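Local coordinates for single-stranded DNA-binding protein (Enterobacter phage Enc34, PDB 5ODL), which probably binds single-stranded DNA through an OB-type fold, and is captured here with a stretch of thymidine nucleotides bound, at residues Asn27-Tyr32 / Gly142-Ser147; Glu46-Ile51 / Ser112-Thr117; Leu122-Glu127 / Val169-Asp174. All coordinates share one frame; numbering follows the deposited sequence.

After three N-terminal strands the chain reaches strand 28-31, which has strand 48-56 as a neighbour in the sheet. Contact 1 closes the longest loop, joining 27-32 to 142-147. Contact 2, which joins 46-51 to 112-117, falls wholly within that loop. Contact 3 opens at 122-127, still before 142, and closes at 169-174, so its segments alternate with those of contact 1. Contacts 2 and 3 follow one another in series. All three belong to one curled mixed sheet. Cys-30 packs on Ile-51 between contacts 1 and 2. Strands 144-156 and 159-173 are neighbours and join contacts 1 and 3. Contact 2 carries phosphate-binding side chains; contact 3 lies away from the DNA.

Contact 1 (Asn27-Tyr32 / Gly142-Ser147); sequences NVRCSY and GCWVSS. With nucleotides of chain B.
Val-28 and Val-145 pair across two antiparallel strands of the curled OB-type sheet. Asn-27 and Val-28 both face Val-145, which makes a G1 beta bulge. The short strand axes cross at 101°, and the chain turns a corner at Asn-27 and again at Tyr-32.

Val-28 and Val-145 exchange two N-H...O bonds, and Val-28 N to Val-145 O measures 2.9 Å. Cys-30 N binds Cys-143 O, and Gly-142 N returns a bond to Cys-30 O. At the bulge, Asn-27 N reaches the hydroxyl of Ser-146, with N to OG at 3.1 Å. Asn-27 OD1 takes a hydrogen bond from Arg-172.

Apolar contacts lie on the buried face. Val-28 CG2 meets Val-145 CG2 at 4.0 Å, and Cys-30 CB lies near Val-145 CG1. Leu-53 of strand 48-56 packs on both valines.

The other face carries Arg-29 and Trp-144. Arg-29 CB stands over the centre of the six-membered indole ring of Trp-144, 3.8 Å from its centroid, in a CH-pi contact. Arg-29 sets CG roughly opposite its backbone N (chi1 -155°) and stays extended to NE, which carries Arg-29 CD past Trp-144 CZ2 at 3.6 Å. Asp-175 accepts the indole N-H.

Beyond the strand pair, O2 of DT7 of chain B lies over one face of the Tyr-32 ring, the base plane being steeply inclined to it. Arg-29 ends at Gly-142: NE donates to its O at 2.9 Å, nearly straight at 172°, with that oxygen in the guanidinium plane, while NH2 adds a weak bond.

Contact 2 (Glu46-Ile51 / Ser112-Thr117); sequences EPKYSI and SAREST. With nucleotides of chain B.
Lys-48 turns CG away from its own carbonyl carbon (chi1 -71°) and then runs extended to NZ. Arg-114 starts in a similar way but bends at chi3 (79°), which brings its guanidinium across Lys-48 CB. The two sit on neighbouring antiparallel strands of the OB-type sheet, 48-51 and 112-115.

In the conformer described, one of two deposited, the guanidinium is sandwiched. Lys-48 CB lies over the centre of one face, 3.8 Å above the plane. The methyl C7 of DT6 of chain B covers the opposite face, offset toward the rim. At the edge, Arg-114 NH1 makes a weak bond to OP2 of DT5 of chain B. Lys-48 NZ donates to OP1 of DT5 of chain B at 3.0 Å. The two positive side chains share one anion, consistent with recognition of the DNA backbone.

Behind them the strands are held by paired backbone bonds between Tyr-49 and Glu-115 and between Ile-51 and Ala-113. Ile-51 N to Ala-113 O is 3.1 Å. On the other face of the sheet, the Tyr-49 ring turns its edge to Ser-116 O, which lies 3.8 Å from CE2.

Water 1 accepts from Arg-114 NH2, donates to Lys-48 O, and bonds to Ser-50 OG. It bridges the guanidinium edge to strand 48-51. Water 2 donates to both Ile-51 O and Ser-112 OG; that hydroxyl donates onward to OP2 of DT6 of chain B, 2.7 Å from OG.

Contact 3 (Leu122-Glu127 / Val169-Asp174); sequences LNMERE and VLKRKD
Met-124 reaches from a type I beta turn, Asn-123 to Arg-126, across the end of strand 169-173. From CB its chain runs on extended, with chi2 at 180°. CG touches Lys-171 O at 3.7 Å and lies close to Lys-171 CG. SD passes near Arg-172 O. The terminal CE reaches furthest: it meets Arg-172 O, the backbone of Lys-173, and Asp-174 OD2 at 3.5 Å. The methionine crosses the aliphatic part of Lys-171 obliquely.

Lys-171 bends at chi2 and chi4, which turns NZ back to Asp-174 OD1 in a salt bridge of 2.9 Å. Glu-138 is its second acidic partner, and Tyr-140 also bonds Asp-174 OD1.

Before the turn, Leu-122 pairs in parallel with Leu-170. Leu-122 N binds Val-169 O, and Lys-171 N binds Leu-122 O at 3.0 Å. Leu-170 CD1 packs against the turn, 3.8 Å from Leu-122 CB and also against Asn-123 O and Arg-126 CG.

Arg-126 N closes the turn on Asn-123 O. The Asn-123 side chain spans past it to Glu-127: OD1 accepts from Glu-127 N, which lies above the amide plane, while ND2 donates to Glu-127 OE1 along the anti lone pair.

The contact thus fastens the loop between strand 120-122 and helix 132-138 onto strand 159-173, whose other edge pairs with strand 144-156. Glu-138, at the end of that helix, ties it to Lys-171.

Contact 1 (Asn27-Tyr32 / Gly142-Ser147)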
loop_
_atom_site.group_PDB
_atom_site.type_symbol
_atom_site.label_atom_id
_atom_site.label_comp_id
_atom_site.label_asym_id
_atom_site.label_seq_id
_atom_site.Cartn_x
_atom_site.Cartn_y
_atom_site.Cartn_z
ATOM N N ASN A 27 -6.654 -6.203 6.515
ATOM C CA ASN A 27 -6.377 -7.629 6.690
ATOM C C ASN A 27 -5.580 -8.199 5.533
ATOM O O ASN A 27 -5.968 -9.163 4.895
ATOM C CB ASN A 27 -7.685 -8.379 6.907
ATOM C CG ASN A 27 -8.486 -7.784 8.044
ATOM O OD1 ASN A 27 -7.973 -7.630 9.164
ATOM N ND2 ASN A 27 -9.716 -7.390 7.754
ATOM N N VAL A 28 -4.417 -7.608 5.333
ATOM C CA VAL A 28 -3.497 -7.993 4.267
ATOM C C VAL A 28 -2.146 -8.304 4.888
ATOM O O VAL A 28 -1.811 -7.801 5.985
ATOM C CB VAL A 28 -3.365 -6.876 3.171
ATOM C CG1 VAL A 28 -4.688 -6.724 2.441
ATOM C CG2 VAL A 28 -2.948 -5.544 3.776
ATOM N N ARG A 29 -1.366 -9.134 4.198
ATOM C CA ARG A 29 -0.078 -9.568 4.709
ATOM C C ARG A 29 1.027 -8.625 4.277
ATOM O O ARG A 29 1.089 -8.214 3.154
ATOM C CB ARG A 29 0.203 -11.020 4.299
ATOM C CG ARG A 29 1.174 -11.738 5.235
ATOM C CD ARG A 29 1.182 -13.252 5.040
ATOM N NE ARG A 29 2.014 -13.857 6.077
ATOM C CZ ARG A 29 2.453 -15.108 6.081
ATOM N NH1 ARG A 29 2.130 -15.963 5.106
ATOM N NH2 ARG A 29 3.212 -15.509 7.084
ATOM N N CYS A 30 1.909 -8.291 5.199
ATOM C CA CYS A 30 2.951 -7.314 4.990
ATOM C C CYS A 30 4.226 -8.047 4.486
ATOM O O CYS A 30 4.506 -9.166 4.931
ATOM C CB CYS A 30 3.129 -6.627 6.366
ATOM S SG CYS A 30 4.749 -6.160 6.726
ATOM N N SER A 31 4.968 -7.446 3.534
ATOM C CA SER A 31 6.354 -7.836 3.252
ATOM C C SER A 31 7.218 -6.618 3.005
ATOM O O SER A 31 6.732 -5.521 2.672
ATOM C CB SER A 31 6.511 -8.847 2.088
ATOM O OG SER A 31 6.088 -8.296 0.902
ATOM N N TYR A 32 8.514 -6.814 3.207
ATOM C CA TYR A 32 9.490 -5.753 3.002
ATOM C C TYR A 32 9.117 -4.374 3.620
ATOM O O TYR A 32 9.177 -3.346 2.943
ATOM C CB TYR A 32 9.762 -5.596 1.526
ATOM C CG TYR A 32 10.377 -6.808 0.921
ATOM C CD1 TYR A 32 11.719 -7.099 1.133
ATOM C CD2 TYR A 32 9.621 -7.673 0.139
ATOM C CE1 TYR A 32 12.297 -8.231 0.581
ATOM C CE2 TYR A 32 10.195 -8.787 -0.432
ATOM C CZ TYR A 32 11.525 -9.063 -0.206
ATOM O OH TYR A 32 12.071 -10.190 -0.778
ATOM N N GLY A 142 5.633 -10.664 7.123
ATOM C CA GLY A 142 4.871 -11.854 7.470
ATOM C C GLY A 142 3.686 -11.601 8.372
ATOM O O GLY A 142 2.766 -12.415 8.425
ATOM N N CYS A 143 3.668 -10.470 9.074
ATOM C CA CYS A 143 2.498 -10.127 9.874
ATOM C C CYS A 143 1.400 -9.608 8.955
ATOM O O CYS A 143 1.653 -9.369 7.768
ATOM C CB CYS A 143 2.852 -9.118 10.961
ATOM S SG CYS A 143 2.992 -7.406 10.459
ATOM N N TRP A 144 0.201 -9.460 9.513
ATOM C CA TRP A 144 -0.959 -8.898 8.827
ATOM C C TRP A 144 -1.296 -7.521 9.396
ATOM O O TRP A 144 -1.164 -7.274 10.615
ATOM C CB TRP A 144 -2.187 -9.821 8.908
ATOM C CG TRP A 144 -1.944 -11.173 8.326
ATOM C CD1 TRP A 144 -1.155 -12.159 8.845
ATOM C CD2 TRP A 144 -2.489 -11.685 7.114
ATOM N NE1 TRP A 144 -1.155 -13.250 8.013
ATOM C CE2 TRP A 144 -1.961 -12.984 6.934
ATOM C CE3 TRP A 144 -3.351 -11.164 6.149
ATOM C CZ2 TRP A 144 -2.300 -13.791 5.823
ATOM C CZ3 TRP A 144 -3.674 -11.947 5.044
ATOM C CH2 TRP A 144 -3.147 -13.251 4.893
ATOM N N VAL A 145 -1.694 -6.625 8.492
ATOM C CA VAL A 145 -1.954 -5.241 8.782
ATOM C C VAL A 145 -3.215 -4.783 8.078
ATOM O O VAL A 145 -3.774 -5.476 7.230
ATOM C CB VAL A 145 -0.768 -4.337 8.319
ATOM C CG1 VAL A 145 0.542 -4.748 8.963
ATOM C CG2 VAL A 145 -0.607 -4.354 6.804
ATOM N N SER A 146 -3.629 -3.561 8.426
ATOM C CA SER A 146 -4.566 -2.786 7.640
ATOM C C SER A 146 -3.829 -1.476 7.341
ATOM O O SER A 146 -3.061 -0.988 8.167
ATOM C CB SER A 146 -5.879 -2.552 8.388
ATOM O OG SER A 146 -6.587 -3.767 8.509
ATOM N N SER A 147 -4.004 -0.946 6.135
ATOM C CA SER A 147 -3.234 0.239 5.738
ATOM C C SER A 147 -4.093 1.236 4.984
ATOM O O SER A 147 -4.947 0.851 4.191
ATOM C CB SER A 147 -2.015 -0.199 4.936
ATOM O OG SER A 147 -1.258 0.891 4.447
ATOM P P DT B 7 9.864 -4.594 -9.621
ATOM O OP1 DT B 7 9.334 -4.401 -10.999
ATOM O OP2 DT B 7 8.910 -4.755 -8.479
ATOM O "O5'" DT B 7 10.847 -5.854 -9.602
ATOM C "C5'" DT B 7 11.169 -6.577 -8.390
ATOM C "C4'" DT B 7 11.767 -5.662 -7.345
ATOM O "O4'" DT B 7 10.782 -5.423 -6.310
ATOM C "C3'" DT B 7 12.998 -6.196 -6.614
ATOM O "O3'" DT B 7 13.803 -5.080 -6.194
ATOM C "C2'" DT B 7 12.381 -6.899 -5.420
ATOM C "C1'" DT B 7 11.269 -5.920 -5.067
ATOM N N1 DT B 7 10.118 -6.467 -4.308
ATOM C C2 DT B 7 9.723 -5.808 -3.163
ATOM O O2 DT B 7 10.283 -4.810 -2.738
ATOM N N3 DT B 7 8.639 -6.364 -2.526
ATOM C C4 DT B 7 7.932 -7.489 -2.910
ATOM O O4 DT B 7 6.987 -7.880 -2.231
ATOM C C5 DT B 7 8.398 -8.128 -4.122
ATOM C C7 DT B 7 7.687 -9.346 -4.618
ATOM C C6 DT B 7 9.450 -7.588 -4.755
ATOM P P DT B 8 15.414 -5.169 -6.146
ATOM O OP1 DT B 8 15.952 -3.782 -6.201
ATOM O OP2 DT B 8 15.863 -6.169 -7.152
ATOM O "O5'" DT B 8 15.698 -5.766 -4.697
ATOM C "C5'" DT B 8 16.865 -5.394 -3.933
ATOM C "C4'" DT B 8 16.673 -5.762 -2.479
ATOM O "O4'" DT B 8 16.001 -4.680 -1.787
ATOM C "C3'" DT B 8 15.824 -7.011 -2.234
ATOM O "O3'" DT B 8 16.302 -7.769 -1.122
ATOM C "C2'" DT B 8 14.448 -6.454 -1.923
ATOM C "C1'" DT B 8 14.758 -5.127 -1.253
ATOM N N1 DT B 8 13.743 -4.085 -1.520
ATOM C C2 DT B 8 12.909 -3.708 -0.491
ATOM O O2 DT B 8 12.998 -4.161 0.637
ATOM N N3 DT B 8 11.982 -2.747 -0.825
ATOM C C4 DT B 8 11.805 -2.152 -2.063
ATOM O O4 DT B 8 10.927 -1.299 -2.213
ATOM C C5 DT B 8 12.702 -2.613 -3.102
ATOM C C7 DT B 8 12.585 -2.034 -4.477
ATOM C C6 DT B 8 13.612 -3.544 -2.782
ATOM P P DT B 9 16.097 -9.356 -1.098
ATOM O OP1 DT B 9 17.335 -9.984 -1.629
ATOM O OP2 DT B 9 14.787 -9.660 -1.739
ATOM O "O5'" DT B 9 15.983 -9.680 0.458
#

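Contact 2 (Glu46-Ile51 / Ser112-Thr117)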
loop_
_atom_site.group_PDB
_atom_site.type_symbol
_atom_site.label_atom_id
_atom_site.label_comp_id
_atom_site.label_asym_id
_atom_site.label_seq_id
_atom_site.Cartn_x
_atom_site.Cartn_y
_atom_site.Cartn_z
ATOM N N GLU A 46 15.282 9.881 -3.915
ATOM C CA GLU A 46 15.287 10.299 -2.529
ATOM C C GLU A 46 14.711 9.153 -1.675
ATOM O O GLU A 46 13.863 8.396 -2.146
ATOM C CB GLU A 46 14.499 11.604 -2.345
ATOM C CG GLU A 46 15.248 12.859 -2.799
ATOM C CD GLU A 46 16.303 13.322 -1.792
ATOM O OE1 GLU A 46 15.996 14.161 -0.900
ATOM O OE2 GLU A 46 17.446 12.844 -1.879
ATOM N N PRO A 47 15.176 9.009 -0.433
ATOM C CA PRO A 47 14.690 7.892 0.401
ATOM C C PRO A 47 13.210 8.065 0.784
ATOM O O PRO A 47 12.774 9.187 1.060
ATOM C CB PRO A 47 15.581 7.970 1.655
ATOM C CG PRO A 47 16.668 8.948 1.322
ATOM C CD PRO A 47 16.089 9.887 0.317
ATOM N N LYS A 48 12.461 6.970 0.805
ATOM C CA LYS A 48 11.063 6.979 1.238
ATOM C C LYS A 48 10.759 5.761 2.139
ATOM O O LYS A 48 11.363 4.686 2.020
ATOM C CB LYS A 48 10.098 6.969 0.038
ATOM C CG LYS A 48 10.057 8.274 -0.772
ATOM C CD LYS A 48 8.866 8.214 -1.741
ATOM C CE LYS A 48 8.577 9.513 -2.474
ATOM N NZ LYS A 48 7.346 9.372 -3.329
ATOM N N TYR A 49 9.815 5.944 3.044
ATOM C CA TYR A 49 9.223 4.839 3.809
ATOM C C TYR A 49 8.346 4.055 2.855
ATOM O O TYR A 49 7.805 4.634 1.896
ATOM C CB TYR A 49 8.407 5.370 4.977
ATOM C CG TYR A 49 9.270 6.119 5.976
ATOM C CD1 TYR A 49 9.992 5.435 6.945
ATOM C CD2 TYR A 49 9.414 7.529 5.917
ATOM C CE1 TYR A 49 10.813 6.093 7.845
ATOM C CE2 TYR A 49 10.229 8.207 6.809
ATOM C CZ TYR A 49 10.925 7.484 7.791
ATOM O OH TYR A 49 11.756 8.101 8.719
ATOM N N SER A 50 8.232 2.748 3.087
ATOM C CA SER A 50 7.426 1.918 2.186
ATOM C C SER A 50 6.997 0.622 2.825
ATOM O O SER A 50 7.505 0.250 3.882
ATOM C CB SER A 50 8.235 1.613 0.924
ATOM O OG SER A 50 9.380 0.850 1.207
ATOM N N ILE A 51 6.107 -0.074 2.124
ATOM C CA ILE A 51 5.663 -1.404 2.488
ATOM C C ILE A 51 5.089 -2.087 1.248
ATOM O O ILE A 51 4.646 -1.423 0.338
ATOM C CB ILE A 51 4.603 -1.353 3.627
ATOM C CG1 ILE A 51 4.477 -2.707 4.376
ATOM C CG2 ILE A 51 3.257 -0.845 3.129
ATOM C CD1 ILE A 51 3.800 -2.562 5.703
ATOM N N SER A 112 2.361 -1.901 -3.641
ATOM C CA SER A 112 3.532 -1.181 -3.199
ATOM C C SER A 112 3.046 0.222 -2.846
ATOM O O SER A 112 2.419 0.877 -3.695
ATOM C CB SER A 112 4.571 -1.060 -4.332
ATOM O OG SER A 112 5.648 -0.237 -3.902
ATOM N N ALA A 113 3.326 0.702 -1.625
ATOM C CA ALA A 113 2.996 2.074 -1.263
ATOM C C ALA A 113 4.189 2.712 -0.563
ATOM O O ALA A 113 4.904 2.031 0.174
ATOM C CB ALA A 113 1.756 2.101 -0.399
ATOM N N ARG A 114 4.418 4.010 -0.825
ATOM C CA ARG A 114 5.607 4.719 -0.334
ATOM C C ARG A 114 5.215 6.116 0.157
ATOM O O ARG A 114 4.161 6.629 -0.183
ATOM C CB ARG A 114 6.704 4.844 -1.422
ATOM C CG ARG A 114 6.979 3.624 -2.305
ATOM C CD ARG A 114 8.175 3.870 -3.248
ATOM N NE ARG A 114 9.449 3.713 -2.537
ATOM C CZ ARG A 114 10.581 4.377 -2.765
ATOM N NH1 ARG A 114 10.678 5.273 -3.743
ATOM N NH2 ARG A 114 11.638 4.124 -1.995
ATOM N N GLU A 115 6.064 6.729 0.978
ATOM C CA GLU A 115 5.854 8.125 1.365
ATOM C C GLU A 115 7.144 8.711 1.945
ATOM O O GLU A 115 7.891 8.021 2.633
ATOM C CB GLU A 115 4.686 8.309 2.363
ATOM C CG GLU A 115 3.480 9.115 1.837
ATOM C CD GLU A 115 3.622 10.638 1.903
ATOM O OE1 GLU A 115 2.582 11.312 1.737
ATOM O OE2 GLU A 115 4.726 11.193 2.089
ATOM N N SER A 116 7.388 9.985 1.642
ATOM C CA SER A 116 8.487 10.722 2.262
ATOM C C SER A 116 8.237 11.017 3.741
ATOM O O SER A 116 9.190 11.091 4.521
ATOM C CB SER A 116 8.772 12.025 1.494
ATOM O OG SER A 116 7.593 12.787 1.346
ATOM N N THR A 117 6.977 11.220 4.121
ATOM C CA THR A 117 6.599 11.467 5.499
ATOM C C THR A 117 6.347 10.111 6.132
ATOM O O THR A 117 5.596 9.296 5.561
ATOM C CB THR A 117 5.321 12.315 5.563
ATOM O OG1 THR A 117 5.573 13.578 4.940
ATOM C CG2 THR A 117 4.860 12.551 6.985
ATOM P P DT B 5 8.366 6.942 -5.917
ATOM O OP1 DT B 5 7.192 6.902 -5.021
ATOM O OP2 DT B 5 9.733 7.186 -5.382
ATOM O "O5'" DT B 5 8.431 5.588 -6.740
ATOM C "C5'" DT B 5 7.406 5.258 -7.660
ATOM C "C4'" DT B 5 7.820 4.023 -8.415
ATOM O "O4'" DT B 5 9.049 4.252 -9.134
ATOM C "C3'" DT B 5 8.066 2.823 -7.507
ATOM O "O3'" DT B 5 7.341 1.759 -8.078
ATOM C "C2'" DT B 5 9.568 2.622 -7.536
ATOM C "C1'" DT B 5 9.973 3.228 -8.865
ATOM N N1 DT B 5 11.316 3.831 -8.865
ATOM C C2 DT B 5 12.209 3.446 -9.843
ATOM O O2 DT B 5 11.942 2.622 -10.705
ATOM N N3 DT B 5 13.437 4.057 -9.768
ATOM C C4 DT B 5 13.841 5.003 -8.847
ATOM O O4 DT B 5 14.974 5.465 -8.905
ATOM C C5 DT B 5 12.846 5.383 -7.873
ATOM C C7 DT B 5 13.195 6.410 -6.841
ATOM C C6 DT B 5 11.650 4.785 -7.928
ATOM P P DT B 6 7.131 0.398 -7.292
ATOM O OP1 DT B 6 5.882 -0.228 -7.831
ATOM O OP2 DT B 6 7.265 0.655 -5.803
ATOM O "O5'" DT B 6 8.359 -0.476 -7.811
ATOM C "C5'" DT B 6 8.669 -0.556 -9.215
ATOM C "C4'" DT B 6 10.076 -1.067 -9.409
ATOM O "O4'" DT B 6 11.046 -0.021 -9.136
ATOM C "C3'" DT B 6 10.458 -2.251 -8.514
ATOM O "O3'" DT B 6 10.869 -3.365 -9.314
ATOM C "C2'" DT B 6 11.605 -1.724 -7.665
ATOM C "C1'" DT B 6 12.180 -0.632 -8.542
ATOM N N1 DT B 6 12.979 0.423 -7.861
ATOM C C2 DT B 6 14.189 0.789 -8.418
ATOM O O2 DT B 6 14.640 0.283 -9.435
ATOM N N3 DT B 6 14.859 1.775 -7.734
ATOM C C4 DT B 6 14.449 2.419 -6.579
ATOM O O4 DT B 6 15.157 3.289 -6.079
ATOM C C5 DT B 6 13.176 1.982 -6.048
ATOM C C7 DT B 6 12.640 2.640 -4.815
ATOM C C6 DT B 6 12.508 1.027 -6.712
HETATM O O HOH W 1 11.155 2.660 0.245
HETATM O O HOH W 2 6.826 -0.321 -1.673
#

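Contact 3 (Leu122-Glu127 / Val169-Asp174)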
loop_
_atom_site.group_PDB
_atom_site.type_symbol
_atom_site.label_atom_id
_atom_site.label_comp_id
_atom_site.label_asym_id
_atom_site.label_seq_id
_atom_site.Cartn_x
_atom_site.Cartn_y
_atom_site.Cartn_z
ATOM N N LEU A 122 0.738 1.894 14.048
ATOM C CA LEU A 122 -0.070 1.570 15.226
ATOM C C LEU A 122 0.082 0.079 15.592
ATOM O O LEU A 122 0.032 -0.782 14.707
ATOM C CB LEU A 122 -1.554 1.869 14.966
ATOM C CG LEU A 122 -2.011 3.330 14.785
ATOM C CD1 LEU A 122 -1.535 3.922 13.469
ATOM C CD2 LEU A 122 -3.523 3.407 14.861
ATOM N N ASN A 123 0.233 -0.210 16.888
ATOM C CA ASN A 123 0.138 -1.591 17.393
ATOM C C ASN A 123 -1.311 -2.058 17.477
ATOM O O ASN A 123 -2.220 -1.310 17.136
ATOM C CB ASN A 123 0.885 -1.761 18.728
ATOM C CG ASN A 123 0.308 -0.944 19.861
ATOM O OD1 ASN A 123 -0.862 -0.560 19.851
ATOM N ND2 ASN A 123 1.138 -0.706 20.886
ATOM N N MET A 124 -1.546 -3.294 17.931
ATOM C CA MET A 124 -2.920 -3.809 18.016
ATOM C C MET A 124 -3.835 -3.036 18.948
ATOM O O MET A 124 -5.049 -3.022 18.750
ATOM C CB MET A 124 -2.947 -5.255 18.458
ATOM C CG MET A 124 -2.798 -6.232 17.334
ATOM S SD MET A 124 -2.842 -7.886 18.023
ATOM C CE MET A 124 -1.826 -8.635 16.761
ATOM N N GLU A 125 -3.251 -2.362 19.937
ATOM C CA GLU A 125 -4.025 -1.538 20.851
ATOM C C GLU A 125 -4.266 -0.138 20.274
ATOM O O GLU A 125 -4.728 0.750 20.995
ATOM C CB GLU A 125 -3.314 -1.465 22.200
ATOM C CG GLU A 125 -3.200 -2.819 22.901
ATOM C CD GLU A 125 -2.265 -3.813 22.218
ATOM O OE1 GLU A 125 -1.199 -3.387 21.709
ATOM O OE2 GLU A 125 -2.606 -5.021 22.163
ATOM N N ARG A 126 -3.973 0.049 18.977
ATOM C CA ARG A 126 -4.059 1.346 18.292
ATOM C C ARG A 126 -3.187 2.471 18.915
ATOM O O ARG A 126 -3.504 3.641 18.769
ATOM C CB ARG A 126 -5.536 1.772 18.106
ATOM C CG ARG A 126 -6.344 0.813 17.224
ATOM C CD ARG A 126 -7.834 1.113 17.227
ATOM N NE ARG A 126 -8.433 0.753 18.523
ATOM C CZ ARG A 126 -9.003 1.589 19.404
ATOM N NH1 ARG A 126 -9.131 2.902 19.168
ATOM N NH2 ARG A 126 -9.486 1.097 20.543
ATOM N N GLU A 127 -2.083 2.107 19.561
ATOM C CA GLU A 127 -1.117 3.071 20.063
ATOM C C GLU A 127 -0.155 3.435 18.953
ATOM O O GLU A 127 0.388 2.546 18.284
ATOM C CB GLU A 127 -0.337 2.489 21.230
ATOM C CG GLU A 127 -1.225 2.078 22.398
ATOM C CD GLU A 127 -0.453 1.450 23.541
ATOM O OE1 GLU A 127 0.404 0.583 23.311
ATOM O OE2 GLU A 127 -0.717 1.806 24.695
ATOM N N VAL A 169 -0.154 2.401 8.861
ATOM C CA VAL A 169 -0.089 0.938 8.959
ATOM C C VAL A 169 -0.517 0.536 10.377
ATOM O O VAL A 169 0.094 0.993 11.347
ATOM C CB VAL A 169 1.333 0.425 8.685
ATOM C CG1 VAL A 169 1.386 -1.105 8.754
ATOM C CG2 VAL A 169 1.823 0.879 7.319
ATOM N N LEU A 170 -1.562 -0.291 10.474
ATOM C CA LEU A 170 -2.089 -0.828 11.747
ATOM C C LEU A 170 -1.818 -2.326 11.819
ATOM O O LEU A 170 -2.209 -3.063 10.920
ATOM C CB LEU A 170 -3.608 -0.587 11.841
ATOM C CG LEU A 170 -4.450 -1.354 12.887
ATOM C CD1 LEU A 170 -4.064 -0.924 14.286
ATOM C CD2 LEU A 170 -5.953 -1.209 12.674
ATOM N N LYS A 171 -1.174 -2.776 12.890
ATOM C CA LYS A 171 -0.999 -4.198 13.142
ATOM C C LYS A 171 -2.355 -4.841 13.366
ATOM O O LYS A 171 -3.167 -4.348 14.136
ATOM C CB LYS A 171 -0.135 -4.400 14.392
ATOM C CG LYS A 171 0.120 -5.852 14.764
ATOM C CD LYS A 171 1.095 -6.486 13.802
ATOM C CE LYS A 171 1.765 -7.685 14.423
ATOM N NZ LYS A 171 2.602 -7.402 15.608
ATOM N N ARG A 172 -2.573 -5.963 12.691
ATOM C CA ARG A 172 -3.829 -6.706 12.762
ATOM C C ARG A 172 -3.641 -8.114 13.326
ATOM O O ARG A 172 -4.412 -8.525 14.214
ATOM C CB ARG A 172 -4.479 -6.764 11.373
ATOM C CG ARG A 172 -5.155 -5.465 10.965
ATOM C CD ARG A 172 -6.430 -5.171 11.753
ATOM N NE ARG A 172 -7.389 -6.248 11.512
ATOM C CZ ARG A 172 -8.242 -6.787 12.384
ATOM N NH1 ARG A 172 -8.333 -6.359 13.641
ATOM N NH2 ARG A 172 -9.021 -7.791 11.980
ATOM N N LYS A 173 -2.664 -8.850 12.789
ATOM C CA LYS A 173 -2.393 -10.247 13.222
ATOM C C LYS A 173 -0.919 -10.552 13.231
ATOM O O LYS A 173 -0.163 -10.105 12.363
ATOM C CB LYS A 173 -3.084 -11.269 12.304
ATOM C CG LYS A 173 -4.566 -11.078 12.107
ATOM C CD LYS A 173 -5.104 -12.038 11.052
ATOM C CE LYS A 173 -6.562 -11.702 10.784
ATOM N NZ LYS A 173 -7.287 -12.783 10.094
ATOM N N ASP A 174 -0.490 -11.332 14.210
ATOM C CA ASP A 174 0.839 -11.920 14.165
ATOM C C ASP A 174 0.757 -13.208 13.350
ATOM O O ASP A 174 -0.293 -13.852 13.299
ATOM C CB ASP A 174 1.383 -12.166 15.590
ATOM C CG ASP A 174 1.802 -10.871 16.263
ATOM O OD1 ASP A 174 2.803 -10.280 15.809
ATOM O OD2 ASP A 174 1.110 -10.419 17.201
#